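Local coordinates for lipoate-protein ligase 1 (Plasmodium falciparum, PDB 5T8U) that belongs to the lipoate-protein ligase family, joins a catalytic domain of the lipoyl ligase A/B type to a C-terminal domain, and holds lipoic acid in this model, at residues Lys69-Trp74 and Phe308-Asp313; Thr168-Leu173 and Ile202-Ile207; Leu26-Phe31 and Asn250-Asn255. One frame throughout, in Å; residues are numbered along the deposited sequence.

Interaction 1 of 3, residues Lys69-Trp74 and Phe308-Asp313; sequences KNQNIW and FSDCLD
Asn70 O takes the backbone N-H of Ser309 at 2.7 Å, in a bond bent to 153° at the hydrogen. The donor stands 36° out of the carbonyl plane, so it is not on a lone pair. The same oxygen also meets Phe308 CA at 3.0 Å in a CA-H...O contact. The N-H bond, with this weaker contact beside it, joins the end of strand 302-309 to the loop ahead of helix 73-76. This is an interface between domains, where a loop of the catalytic domain meets the last strand of the small antiparallel sheet in the C-terminal region. Ser309 is tied to that sheet through its OG, which bonds to Lys290 O.

The CB of Gln71 is directed away from residues 308-313, though it still brushes Ser309 O, and Gln71 CG lies 3.2 Å from that oxygen. The extended chain then runs beside Asp310, pointing the same way. Gln71 NE2 ends 3.1 Å from Asp310 OD1, with an angle too poor for a hydrogen bond and the amide and carboxylate planes 40° apart. Next along the chain, Asn72, the N-cap of helix 73-76, sends OD1 to Ser75 N. Asn72 CB rests 3.8 Å from Phe308 CD1, and with CG anti to the backbone N the amide is carried on so that ND2 comes obliquely to the ring, 3.6 Å from Phe308 CE1.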
ATOM      1  N   LYS A  69      -2.421  -4.451   6.308  1.00 63.88           N
ATOM      2  CA  LYS A  69      -1.813  -5.687   6.790  1.00 63.06           C
ATOM      3  C   LYS A  69      -1.986  -5.875   8.291  1.00 65.87           C
ATOM      4  O   LYS A  69      -2.088  -7.013   8.764  1.00 67.74           O
ATOM      5  CB  LYS A  69      -0.325  -5.711   6.432  1.00 61.63           C
ATOM      6  CG  LYS A  69       0.443  -6.839   7.101  1.00 63.43           C
ATOM      7  CD  LYS A  69       1.817  -7.034   6.489  1.00 65.13           C
ATOM      8  CE  LYS A  69       2.840  -7.399   7.552  1.00 67.64           C
ATOM      9  NZ  LYS A  69       4.094  -7.947   6.967  1.00 68.85           N
ATOM     10  N   ASN A  70      -2.029  -4.782   9.057  1.00 67.14           N
ATOM     11  CA  ASN A  70      -1.990  -4.855  10.514  1.00 67.79           C
ATOM     12  C   ASN A  70      -3.218  -4.233  11.173  1.00 68.00           C
ATOM     13  O   ASN A  70      -3.189  -3.950  12.374  1.00 71.58           O
ATOM     14  CB  ASN A  70      -0.719  -4.180  11.034  1.00 66.31           C
ATOM     15  CG  ASN A  70       0.541  -4.883  10.572  1.00 65.33           C
ATOM     16  OD1 ASN A  70       0.630  -6.111  10.608  1.00 66.71           O
ATOM     17  ND2 ASN A  70       1.523  -4.108  10.129  1.00 63.38           N
ATOM     18  N   GLN A  71      -4.295  -4.023  10.428  0.92 65.52           N
ATOM     19  CA  GLN A  71      -5.498  -3.431  10.991  0.92 65.64           C
ATOM     20  C   GLN A  71      -6.482  -4.509  11.437  0.92 70.98           C
ATOM     21  O   GLN A  71      -6.461  -5.646  10.959  0.92 69.16           O
ATOM     22  CB  GLN A  71      -6.165  -2.506   9.973  0.92 61.23           C
ATOM     23  CG  GLN A  71      -5.774  -1.047  10.104  0.92 59.19           C
ATOM     24  CD  GLN A  71      -6.680  -0.133   9.303  0.92 57.44           C
ATOM     25  OE1 GLN A  71      -6.881  -0.335   8.106  0.92 54.80           O
ATOM     26  NE2 GLN A  71      -7.238   0.875   9.964  0.92 59.95           N
ATOM     27  N   ASN A  72      -7.349  -4.132  12.373  0.95 80.70           N
ATOM     28  CA  ASN A  72      -8.405  -5.004  12.873  0.95 85.97           C
ATOM     29  C   ASN A  72      -9.684  -4.705  12.101  0.95 86.47           C
ATOM     30  O   ASN A  72     -10.182  -3.575  12.130  0.95 86.84           O
ATOM     31  CB  ASN A  72      -8.614  -4.799  14.373  0.95 88.52           C
ATOM     32  CG  ASN A  72      -9.816  -5.555  14.906  0.95 91.65           C
ATOM     33  OD1 ASN A  72     -10.954  -5.102  14.776  0.95 92.66           O
ATOM     34  ND2 ASN A  72      -9.570  -6.707  15.519  0.95 93.74           N
ATOM     35  N   ILE A  73     -10.216  -5.720  11.416  1.00 86.17           N
ATOM     36  CA  ILE A  73     -11.355  -5.503  10.528  1.00 86.27           C
ATOM     37  C   ILE A  73     -12.576  -5.045  11.317  1.00 87.92           C
ATOM     38  O   ILE A  73     -13.364  -4.217  10.844  1.00 90.02           O
ATOM     39  CB  ILE A  73     -11.649  -6.780   9.718  1.00 85.51           C
ATOM     40  CG1 ILE A  73     -12.728  -6.502   8.670  1.00 83.96           C
ATOM     41  CG2 ILE A  73     -12.073  -7.919  10.645  1.00 88.01           C
ATOM     42  CD1 ILE A  73     -12.945  -7.635   7.686  1.00 82.30           C
ATOM     43  N   TRP A  74     -12.748  -5.565  12.534  1.00 84.99           N
ATOM     44  CA  TRP A  74     -13.969  -5.310  13.289  1.00 88.21           C
ATOM     45  C   TRP A  74     -14.050  -3.882  13.809  1.00 88.08           C
ATOM     46  O   TRP A  74     -15.155  -3.386  14.050  1.00 87.53           O
ATOM     47  CB  TRP A  74     -14.074  -6.292  14.457  1.00 93.82           C
ATOM     48  CG  TRP A  74     -13.850  -7.707  14.042  1.00 96.98           C
ATOM     49  CD1 TRP A  74     -12.673  -8.394  14.074  1.00 97.03           C
ATOM     50  CD2 TRP A  74     -14.830  -8.609  13.518  1.00 99.47           C
ATOM     51  NE1 TRP A  74     -12.858  -9.671  13.605  1.00 98.23           N
ATOM     52  CE2 TRP A  74     -14.174  -9.828  13.257  1.00 99.81           C
ATOM     53  CE3 TRP A  74     -16.196  -8.505  13.245  1.00101.39           C
ATOM     54  CZ2 TRP A  74     -14.838 -10.936  12.739  1.00101.43           C
ATOM     55  CZ3 TRP A  74     -16.855  -9.606  12.732  1.00102.90           C
ATOM     56  CH2 TRP A  74     -16.175 -10.803  12.482  1.00102.76           C
ATOM     57  N   PHE A 308      -2.010  -4.747  16.403  1.00 90.36           N
ATOM     58  CA  PHE A 308      -2.803  -4.090  15.377  1.00 92.52           C
ATOM     59  C   PHE A 308      -2.423  -2.618  15.343  1.00 89.37           C
ATOM     60  O   PHE A 308      -2.075  -2.034  16.370  1.00 98.10           O
ATOM     61  CB  PHE A 308      -4.303  -4.238  15.644  1.00 95.42           C
ATOM     62  CG  PHE A 308      -4.763  -5.661  15.766  1.00 97.32           C
ATOM     63  CD1 PHE A 308      -5.823  -5.990  16.596  1.00 99.80           C
ATOM     64  CD2 PHE A 308      -4.141  -6.670  15.050  1.00 96.91           C
ATOM     65  CE1 PHE A 308      -6.251  -7.299  16.711  1.00102.73           C
ATOM     66  CE2 PHE A 308      -4.566  -7.979  15.160  1.00100.20           C
ATOM     67  CZ  PHE A 308      -5.621  -8.295  15.991  1.00102.91           C
ATOM     68  N   SER A 309      -2.478  -2.012  14.159  1.00 68.31           N
ATOM     69  CA  SER A 309      -1.977  -0.651  14.031  1.00 62.53           C
ATOM     70  C   SER A 309      -2.550   0.014  12.789  1.00 68.60           C
ATOM     71  O   SER A 309      -3.164  -0.626  11.932  1.00 61.11           O
ATOM     72  CB  SER A 309      -0.448  -0.639  13.979  1.00 61.01           C
ATOM     73  OG  SER A 309       0.055   0.681  13.861  1.00 60.65           O
ATOM     74  N   ASP A 310      -2.316   1.325  12.711  1.00 94.79           N
ATOM     75  CA  ASP A 310      -2.700   2.168  11.587  1.00 97.71           C
ATOM     76  C   ASP A 310      -1.478   2.698  10.843  1.00 91.59           C
ATOM     77  O   ASP A 310      -1.589   3.649  10.063  1.00 94.27           O
ATOM     78  CB  ASP A 310      -3.559   3.327  12.098  1.00100.61           C
ATOM     79  CG  ASP A 310      -4.457   3.916  11.032  1.00103.21           C
ATOM     80  OD1 ASP A 310      -5.074   3.141  10.272  1.00104.66           O
ATOM     81  OD2 ASP A 310      -4.564   5.160  10.974  1.00104.49           O
ATOM     82  N   CYS A 311      -0.317   2.083  11.059  0.88 77.48           N
ATOM     83  CA  CYS A 311       0.967   2.670  10.707  0.88 72.10           C
ATOM     84  C   CYS A 311       1.391   2.292   9.292  0.88 67.75           C
ATOM     85  O   CYS A 311       0.989   1.257   8.755  0.88 68.49           O
ATOM     86  CB  CYS A 311       2.038   2.214  11.703  0.88 73.10           C
ATOM     87  SG  CYS A 311       3.639   3.035  11.555  0.88 74.69           S
ATOM     88  N   LEU A 312       2.220   3.149   8.696  1.00 61.38           N
ATOM     89  CA  LEU A 312       2.814   2.879   7.392  1.00 60.97           C
ATOM     90  C   LEU A 312       4.095   2.064   7.487  1.00 63.68           C
ATOM     91  O   LEU A 312       4.455   1.377   6.525  1.00 61.38           O
ATOM     92  CB  LEU A 312       3.122   4.194   6.667  1.00 60.67           C
ATOM     93  CG  LEU A 312       1.938   5.048   6.212  1.00 61.04           C
ATOM     94  CD1 LEU A 312       2.439   6.390   5.712  1.00 61.21           C
ATOM     95  CD2 LEU A 312       1.138   4.339   5.130  1.00 59.39           C
ATOM     96  N   ASP A 313       4.795   2.132   8.621  1.00 68.34           N
ATOM     97  CA  ASP A 313       6.080   1.454   8.786  1.00 69.67           C
ATOM     98  C   ASP A 313       5.814   0.024   9.249  1.00 70.24           C
ATOM     99  O   ASP A 313       5.895  -0.315  10.431  1.00 73.83           O
ATOM    100  CB  ASP A 313       6.964   2.217   9.765  1.00 72.46           C
ATOM    101  CG  ASP A 313       8.435   1.893   9.597  1.00 74.72           C
ATOM    102  OD1 ASP A 313       8.767   0.708   9.385  1.00 75.47           O
ATOM    103  OD2 ASP A 313       9.261   2.828   9.672  1.00 75.55           O
TER

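Interaction 2 of 3, residues Thr168-Leu173 and Ile202-Ile207; sequences TILINL and INLSEI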
ATOM      1  N   THR A 168      -3.716   5.610  -4.104  1.00 82.02           N
ATOM      2  CA  THR A 168      -4.988   5.835  -4.770  1.00 86.06           C
ATOM      3  C   THR A 168      -5.124   7.304  -5.142  1.00 85.99           C
ATOM      4  O   THR A 168      -4.722   8.189  -4.376  1.00 89.67           O
ATOM      5  CB  THR A 168      -6.164   5.421  -3.875  1.00 87.42           C
ATOM      6  OG1 THR A 168      -7.399   5.632  -4.571  1.00 89.44           O
ATOM      7  CG2 THR A 168      -6.174   6.227  -2.582  1.00 87.86           C
ATOM      8  N   ILE A 169      -5.686   7.545  -6.324  1.00 78.69           N
ATOM      9  CA  ILE A 169      -6.048   8.875  -6.800  1.00 77.15           C
ATOM     10  C   ILE A 169      -7.564   8.924  -6.924  1.00 74.64           C
ATOM     11  O   ILE A 169      -8.188   7.957  -7.377  1.00 76.31           O
ATOM     12  CB  ILE A 169      -5.375   9.197  -8.151  1.00 77.00           C
ATOM     13  CG1 ILE A 169      -3.851   9.202  -8.000  1.00 75.89           C
ATOM     14  CG2 ILE A 169      -5.868  10.538  -8.696  1.00 77.25           C
ATOM     15  CD1 ILE A 169      -3.099   9.306  -9.315  1.00 75.86           C
ATOM     16  N   LEU A 170      -8.155  10.047  -6.527  1.00 67.46           N
ATOM     17  CA  LEU A 170      -9.604  10.191  -6.488  1.00 65.78           C
ATOM     18  C   LEU A 170     -10.075  11.025  -7.674  1.00 68.19           C
ATOM     19  O   LEU A 170      -9.731  12.207  -7.786  1.00 69.17           O
ATOM     20  CB  LEU A 170     -10.044  10.822  -5.168  1.00 63.70           C
ATOM     21  CG  LEU A 170     -10.415   9.821  -4.071  1.00 59.76           C
ATOM     22  CD1 LEU A 170      -9.357   8.734  -3.900  1.00 56.72           C
ATOM     23  CD2 LEU A 170     -10.631  10.560  -2.768  1.00 59.23           C
ATOM     24  N   ILE A 171     -10.865  10.403  -8.550  1.00 65.04           N
ATOM     25  CA  ILE A 171     -11.425  11.066  -9.722  1.00 65.09           C
ATOM     26  C   ILE A 171     -12.896  11.361  -9.463  1.00 70.47           C
ATOM     27  O   ILE A 171     -13.288  12.518  -9.280  1.00 71.35           O
ATOM     28  CB  ILE A 171     -11.259  10.200 -10.988  1.00 66.58           C
ATOM     29  CG1 ILE A 171      -9.794   9.789 -11.187  1.00 66.22           C
ATOM     30  CG2 ILE A 171     -11.799  10.933 -12.219  1.00 69.61           C
ATOM     31  CD1 ILE A 171      -8.850  10.930 -11.501  1.00 66.09           C
ATOM     32  N   ASN A 172     -13.718  10.308  -9.441  0.86 77.84           N
ATOM     33  CA  ASN A 172     -15.163  10.428  -9.287  0.86 83.96           C
ATOM     34  C   ASN A 172     -15.675   9.506  -8.186  0.86 90.24           C
ATOM     35  O   ASN A 172     -16.811   9.029  -8.243  0.86 87.84           O
ATOM     36  CB  ASN A 172     -15.872  10.122 -10.607  0.86 86.52           C
ATOM     37  CG  ASN A 172     -17.349  10.469 -10.577  0.86 90.35           C
ATOM     38  OD1 ASN A 172     -17.766  11.399  -9.887  0.86 92.04           O
ATOM     39  ND2 ASN A 172     -18.148   9.713 -11.321  0.86 90.93           N
ATOM     40  N   LEU A 173     -14.844   9.238  -7.180  1.00108.09           N
ATOM     41  CA  LEU A 173     -15.248   8.358  -6.092  1.00114.67           C
ATOM     42  C   LEU A 173     -16.530   8.863  -5.438  1.00114.10           C
ATOM     43  O   LEU A 173     -16.737  10.068  -5.278  1.00121.34           O
ATOM     44  CB  LEU A 173     -14.129   8.254  -5.052  1.00113.60           C
ATOM     45  CG  LEU A 173     -14.445   7.441  -3.794  1.00113.82           C
ATOM     46  CD1 LEU A 173     -14.693   5.996  -4.163  1.00113.47           C
ATOM     47  CD2 LEU A 173     -13.326   7.554  -2.774  1.00112.52           C
ATOM     48  N   ILE A 202     -12.836  14.403   2.232  1.00108.43           N
ATOM     49  CA  ILE A 202     -12.425  13.917   0.921  1.00105.69           C
ATOM     50  C   ILE A 202     -12.799  14.959  -0.124  1.00105.45           C
ATOM     51  O   ILE A 202     -13.734  15.747   0.059  1.00109.81           O
ATOM     52  CB  ILE A 202     -13.077  12.550   0.613  1.00103.84           C
ATOM     53  CG1 ILE A 202     -12.422  11.443   1.447  1.00101.53           C
ATOM     54  CG2 ILE A 202     -13.005  12.212  -0.877  1.00104.02           C
ATOM     55  CD1 ILE A 202     -10.972  11.134   1.078  1.00 99.47           C
ATOM     56  N   ASN A 203     -12.050  14.967  -1.227  1.00 97.03           N
ATOM     57  CA  ASN A 203     -12.338  15.856  -2.344  1.00 96.42           C
ATOM     58  C   ASN A 203     -12.109  15.116  -3.650  1.00 90.68           C
ATOM     59  O   ASN A 203     -11.039  14.535  -3.859  1.00 87.99           O
ATOM     60  CB  ASN A 203     -11.466  17.115  -2.300  1.00 98.52           C
ATOM     61  CG  ASN A 203     -11.947  18.186  -3.259  1.00101.58           C
ATOM     62  OD1 ASN A 203     -13.145  18.314  -3.514  1.00103.00           O
ATOM     63  ND2 ASN A 203     -11.014  18.955  -3.803  1.00102.40           N
ATOM     64  N   LEU A 204     -13.112  15.142  -4.522  1.00 84.46           N
ATOM     65  CA  LEU A 204     -12.983  14.554  -5.846  1.00 80.99           C
ATOM     66  C   LEU A 204     -12.332  15.556  -6.788  1.00 80.00           C
ATOM     67  O   LEU A 204     -12.739  16.721  -6.847  1.00 84.67           O
ATOM     68  CB  LEU A 204     -14.350  14.136  -6.389  1.00 81.13           C
ATOM     69  CG  LEU A 204     -15.071  12.970  -5.704  1.00 80.50           C
ATOM     70  CD1 LEU A 204     -14.158  11.767  -5.605  1.00 77.11           C
ATOM     71  CD2 LEU A 204     -15.606  13.347  -4.329  1.00 83.16           C
ATOM     72  N   SER A 205     -11.320  15.103  -7.526  1.00 69.68           N
ATOM     73  CA  SER A 205     -10.647  15.979  -8.474  1.00 69.29           C
ATOM     74  C   SER A 205     -11.560  16.422  -9.612  1.00 78.31           C
ATOM     75  O   SER A 205     -11.156  17.276 -10.407  1.00 75.12           O
ATOM     76  CB  SER A 205      -9.404  15.283  -9.031  1.00 66.48           C
ATOM     77  OG  SER A 205      -8.352  15.274  -8.083  1.00 64.91           O
ATOM     78  N   GLU A 206     -12.771  15.863  -9.713  1.00 99.35           N
ATOM     79  CA  GLU A 206     -13.759  16.374 -10.656  1.00107.01           C
ATOM     80  C   GLU A 206     -14.388  17.671 -10.167  1.00106.72           C
ATOM     81  O   GLU A 206     -14.827  18.488 -10.984  1.00109.37           O
ATOM     82  CB  GLU A 206     -14.856  15.336 -10.900  1.00112.61           C
ATOM     83  CG  GLU A 206     -14.435  14.180 -11.792  1.00117.30           C
ATOM     84  CD  GLU A 206     -15.585  13.248 -12.125  1.00123.61           C
ATOM     85  OE1 GLU A 206     -16.662  13.381 -11.506  1.00127.02           O
ATOM     86  OE2 GLU A 206     -15.412  12.384 -13.011  1.00124.85           O
ATOM     87  N   ILE A 207     -14.444  17.875  -8.848  1.00105.44           N
ATOM     88  CA  ILE A 207     -14.940  19.129  -8.296  1.00106.23           C
ATOM     89  C   ILE A 207     -14.125  20.310  -8.799  1.00101.51           C
ATOM     90  O   ILE A 207     -14.582  21.455  -8.727  1.00106.42           O
ATOM     91  CB  ILE A 207     -14.939  19.057  -6.751  1.00106.52           C
ATOM     92  CG1 ILE A 207     -16.054  18.120  -6.276  1.00106.47           C
ATOM     93  CG2 ILE A 207     -15.097  20.450  -6.128  1.00109.66           C
ATOM     94  CD1 ILE A 207     -16.091  17.879  -4.777  1.00105.77           C
TER
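Glu206 reaches across to Ile171 and Asn172 along its whole length. Its CB lies 3.6 Å from Ile171 O, and CG comes closer to that oxygen, at 3.2 Å. With CG anti to the carbonyl carbon (chi1 -75°) and the chain extended beyond it, CD is carried on to Asn172, where OE2 is 3.3 Å from CB of that residue. The other oxygen, OE1, faces Asn172 OD1; as modelled these are two acceptors and no hydrogen bond, so the detail is doubtful.

Glu206 belongs to a type I beta turn, Leu204 to Ile207, closed by Ile207 N to Leu204 O at 2.9 Å. The turn docks where strand 162-170 leaves the large mixed sheet of the catalytic domain. Its backbone grip is light: Leu170 O receives both Ser205 N, at 3.3 Å, and Ser205 OG, each weakly, and Glu206 N bonds weakly to Ile171 O. Before the turn, Asn203 pairs through its backbone with Lys150. Apolar contact supplements these bonds, Leu173 CB meeting Leu204 CD1 at 3.6 Å, while Leu170 and Ile202 cross at about a right angle with CD2 of the leucine 3.5 Å from CG2 of the isoleucine.

Interaction 3 of 3, residues Leu26-Phe31 and Asn250-Asn255; sequences LSLENF and NNITKN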
ATOM      1  N   LEU A  26      -4.686  -6.996  -6.744  0.93 60.29           N
ATOM      2  CA  LEU A  26      -3.707  -7.132  -5.671  0.93 58.86           C
ATOM      3  C   LEU A  26      -2.786  -8.321  -5.916  0.93 60.25           C
ATOM      4  O   LEU A  26      -1.593  -8.259  -5.593  0.93 60.18           O
ATOM      5  CB  LEU A  26      -4.414  -7.269  -4.322  0.93 59.36           C
ATOM      6  CG  LEU A  26      -4.996  -5.982  -3.731  0.93 58.79           C
ATOM      7  CD1 LEU A  26      -5.898  -6.300  -2.549  0.93 60.01           C
ATOM      8  CD2 LEU A  26      -3.893  -5.023  -3.306  0.93 57.51           C
ATOM      9  N   SER A  27      -3.315  -9.405  -6.490  0.96 61.08           N
ATOM     10  CA  SER A  27      -2.467 -10.539  -6.841  0.96 59.66           C
ATOM     11  C   SER A  27      -1.487 -10.166  -7.947  0.96 59.19           C
ATOM     12  O   SER A  27      -0.318 -10.569  -7.909  0.96 55.99           O
ATOM     13  CB  SER A  27      -3.331 -11.727  -7.264  0.96 59.44           C
ATOM     14  OG  SER A  27      -4.259 -12.062  -6.247  0.96 60.02           O
ATOM     15  N   LEU A  28      -1.944  -9.400  -8.942  1.00 63.69           N
ATOM     16  CA  LEU A  28      -1.032  -8.886  -9.960  1.00 66.04           C
ATOM     17  C   LEU A  28       0.078  -8.059  -9.324  1.00 65.85           C
ATOM     18  O   LEU A  28       1.264  -8.272  -9.596  1.00 67.25           O
ATOM     19  CB  LEU A  28      -1.802  -8.048 -10.981  1.00 65.63           C
ATOM     20  CG  LEU A  28      -2.697  -8.794 -11.970  1.00 66.76           C
ATOM     21  CD1 LEU A  28      -3.580  -7.810 -12.723  1.00 66.23           C
ATOM     22  CD2 LEU A  28      -1.866  -9.616 -12.947  1.00 66.50           C
ATOM     23  N   GLU A  29      -0.297  -7.101  -8.475  1.00 62.26           N
ATOM     24  CA  GLU A  29       0.681  -6.248  -7.806  1.00 60.76           C
ATOM     25  C   GLU A  29       1.711  -7.079  -7.051  1.00 60.46           C
ATOM     26  O   GLU A  29       2.923  -6.871  -7.189  1.00 59.96           O
ATOM     27  CB  GLU A  29      -0.049  -5.297  -6.858  1.00 61.55           C
ATOM     28  CG  GLU A  29       0.833  -4.277  -6.175  1.00 63.04           C
ATOM     29  CD  GLU A  29       0.067  -3.443  -5.170  1.00 63.62           C
ATOM     30  OE1 GLU A  29      -0.731  -4.022  -4.403  1.00 63.59           O
ATOM     31  OE2 GLU A  29       0.250  -2.209  -5.156  1.00 63.86           O
ATOM     32  N   ASN A  30       1.242  -8.031  -6.239  1.00 60.46           N
ATOM     33  CA  ASN A  30       2.163  -8.863  -5.473  1.00 60.85           C
ATOM     34  C   ASN A  30       3.050  -9.697  -6.385  1.00 60.19           C
ATOM     35  O   ASN A  30       4.212  -9.955  -6.053  1.00 60.84           O
ATOM     36  CB  ASN A  30       1.384  -9.768  -4.519  1.00 61.93           C
ATOM     37  CG  ASN A  30       2.268 -10.389  -3.457  1.00 62.47           C
ATOM     38  OD1 ASN A  30       3.297  -9.825  -3.084  1.00 61.83           O
ATOM     39  ND2 ASN A  30       1.873 -11.557  -2.965  1.00 63.35           N
ATOM     40  N   PHE A  31       2.526 -10.128  -7.535  1.00 61.23           N
ATOM     41  CA  PHE A  31       3.342 -10.904  -8.464  1.00 61.86           C
ATOM     42  C   PHE A  31       4.421 -10.037  -9.098  1.00 61.95           C
ATOM     43  O   PHE A  31       5.538 -10.505  -9.341  1.00 64.46           O
ATOM     44  CB  PHE A  31       2.460 -11.536  -9.539  1.00 61.84           C
ATOM     45  CG  PHE A  31       3.180 -12.535 -10.398  1.00 62.91           C
ATOM     46  CD1 PHE A  31       3.097 -13.890 -10.123  1.00 64.47           C
ATOM     47  CD2 PHE A  31       3.947 -12.119 -11.472  1.00 62.42           C
ATOM     48  CE1 PHE A  31       3.762 -14.810 -10.908  1.00 65.81           C
ATOM     49  CE2 PHE A  31       4.613 -13.036 -12.259  1.00 64.29           C
ATOM     50  CZ  PHE A  31       4.521 -14.382 -11.977  1.00 66.11           C
ATOM     51  N   ASN A 250      -1.233 -14.755 -19.610  1.00 80.97           N
ATOM     52  CA  ASN A 250      -1.384 -16.046 -18.948  1.00 84.68           C
ATOM     53  C   ASN A 250      -0.123 -16.460 -18.199  1.00 82.85           C
ATOM     54  O   ASN A 250      -0.207 -17.192 -17.207  1.00 86.25           O
ATOM     55  CB  ASN A 250      -1.772 -17.110 -19.974  1.00 87.78           C
ATOM     56  CG  ASN A 250      -3.210 -16.971 -20.436  1.00 87.39           C
ATOM     57  OD1 ASN A 250      -4.125 -16.834 -19.621  1.00 86.16           O
ATOM     58  ND2 ASN A 250      -3.417 -16.992 -21.748  1.00 88.28           N
ATOM     59  N   ASN A 251       1.054 -16.014 -18.651  1.00 74.30           N
ATOM     60  CA  ASN A 251       2.275 -16.308 -17.906  1.00 74.31           C
ATOM     61  C   ASN A 251       2.216 -15.732 -16.497  1.00 76.23           C
ATOM     62  O   ASN A 251       2.806 -16.299 -15.570  1.00 74.44           O
ATOM     63  CB  ASN A 251       3.498 -15.761 -18.645  1.00 74.12           C
ATOM     64  CG  ASN A 251       3.797 -16.521 -19.920  1.00 77.81           C
ATOM     65  OD1 ASN A 251       3.600 -17.733 -19.996  1.00 80.67           O
ATOM     66  ND2 ASN A 251       4.283 -15.808 -20.932  1.00 77.61           N
ATOM     67  N   ILE A 252       1.510 -14.619 -16.318  1.00 83.32           N
ATOM     68  CA  ILE A 252       1.390 -13.982 -15.010  1.00 85.20           C
ATOM     69  C   ILE A 252       0.202 -14.529 -14.233  1.00 85.00           C
ATOM     70  O   ILE A 252       0.323 -14.871 -13.054  1.00 89.80           O
ATOM     71  CB  ILE A 252       1.289 -12.449 -15.181  1.00 82.47           C
ATOM     72  CG1 ILE A 252       2.554 -11.900 -15.851  1.00 83.22           C
ATOM     73  CG2 ILE A 252       1.058 -11.769 -13.827  1.00 81.44           C
ATOM     74  CD1 ILE A 252       2.509 -10.409 -16.157  1.00 81.68           C
ATOM     75  N   THR A 253      -0.962 -14.625 -14.876  1.00 73.87           N
ATOM     76  CA  THR A 253      -2.203 -14.937 -14.179  1.00 71.89           C
ATOM     77  C   THR A 253      -2.523 -16.426 -14.144  1.00 76.72           C
ATOM     78  O   THR A 253      -3.438 -16.826 -13.414  1.00 72.43           O
ATOM     79  CB  THR A 253      -3.375 -14.179 -14.821  1.00 72.90           C
ATOM     80  OG1 THR A 253      -4.574 -14.430 -14.078  1.00 75.08           O
ATOM     81  CG2 THR A 253      -3.582 -14.606 -16.269  1.00 73.91           C
ATOM     82  N   LYS A 254      -1.807 -17.248 -14.906  1.00 94.66           N
ATOM     83  CA  LYS A 254      -1.959 -18.697 -14.853  1.00100.81           C
ATOM     84  C   LYS A 254      -0.852 -19.360 -14.043  1.00100.73           C
ATOM     85  O   LYS A 254      -0.790 -20.593 -13.986  1.00104.79           O
ATOM     86  CB  LYS A 254      -1.989 -19.278 -16.268  1.00101.30           C
ATOM     87  N   ASN A 255       0.017 -18.571 -13.417  1.00 94.94           N
ATOM     88  CA  ASN A 255       1.108 -19.120 -12.633  1.00 94.80           C
ATOM     89  C   ASN A 255       0.579 -19.675 -11.310  1.00 92.61           C
ATOM     90  O   ASN A 255      -0.367 -19.129 -10.736  1.00 93.72           O
ATOM     91  CB  ASN A 255       2.152 -18.039 -12.365  1.00 93.18           C
ATOM     92  CG  ASN A 255       3.378 -18.574 -11.655  1.00 96.43           C
ATOM     93  OD1 ASN A 255       3.337 -18.878 -10.463  1.00 99.22           O
ATOM     94  ND2 ASN A 255       4.484 -18.678 -12.383  1.00 96.98           N
TER
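The Phe31 ring carries Ile252 on one face and Asn255 at its edge. Two parts of Ile252 share that face: the backbone O stands 4.0 Å above the ring plane, displaced toward the rim, and the CG2 methyl makes an off-centre CH-pi contact, 4.2 Å from the Phe31 centroid and 29° from the ring normal. At the edge, near the ring plane, Asn255 CG sits 3.9 Å from Phe31 CE1. The amide does not lie flat along the ring, for the two planes are 65° apart and the side chains cross at about a right angle. Phe31 also meets the ring of Tyr42 edge-to-face.

The torsions explain the approach. Phe31 has CG anti to the backbone N (chi1 -170°), which continues the course of a CB already directed at residues 250-255. Ile252 holds CG2, rather than CG1, anti to its own backbone N, and this methyl is the branch that does the touching.

The arrangement is helix-on-helix packing. Helix 22-34 of the catalytic domain presents Leu28 and Phe31, three residues apart and hence on neighbouring turns, to the short helix 250-253. Between them comes Ile252 CG2, 3.7 Å from Leu28 CD2 and equally 3.7 Å from Phe31 CD2. Ile246, in the loop that follows edge strand 244-245, adjoins both Leu28 and Ile252.

No hydrogen bond crosses the contact. Among the polar groups of residues 250-255, Lys254 N bonds to Asn250 O at 2.8 Å, closing a helical turn. Asn255 is the N-cap of helix 256-266, its OD1 accepting from Glu257 N while its CB rests 3.9 Å from Phe31 CE1.

The three contacts do not touch, their nearest atoms being about 9 to 11 Å apart. Interaction 3 is buried, without crossing hydrogen bonds, and rests on apolar side chains and the Phe31 ring, with a carbonyl and an amide beside it. Interactions 1 and 2 are partly buried and join backbone at the end of a strand, but in different sheets: interaction 1 uses a short backbone bond between the catalytic and C-terminal regions, whereas interaction 2 relies on weak bonds and leucine contacts within the catalytic domain. Interaction 2 also includes Thr168 of the lipoic acid pocket. Along the chain it is nested inside the loops closed by both others, while interactions 1 and 3 cross.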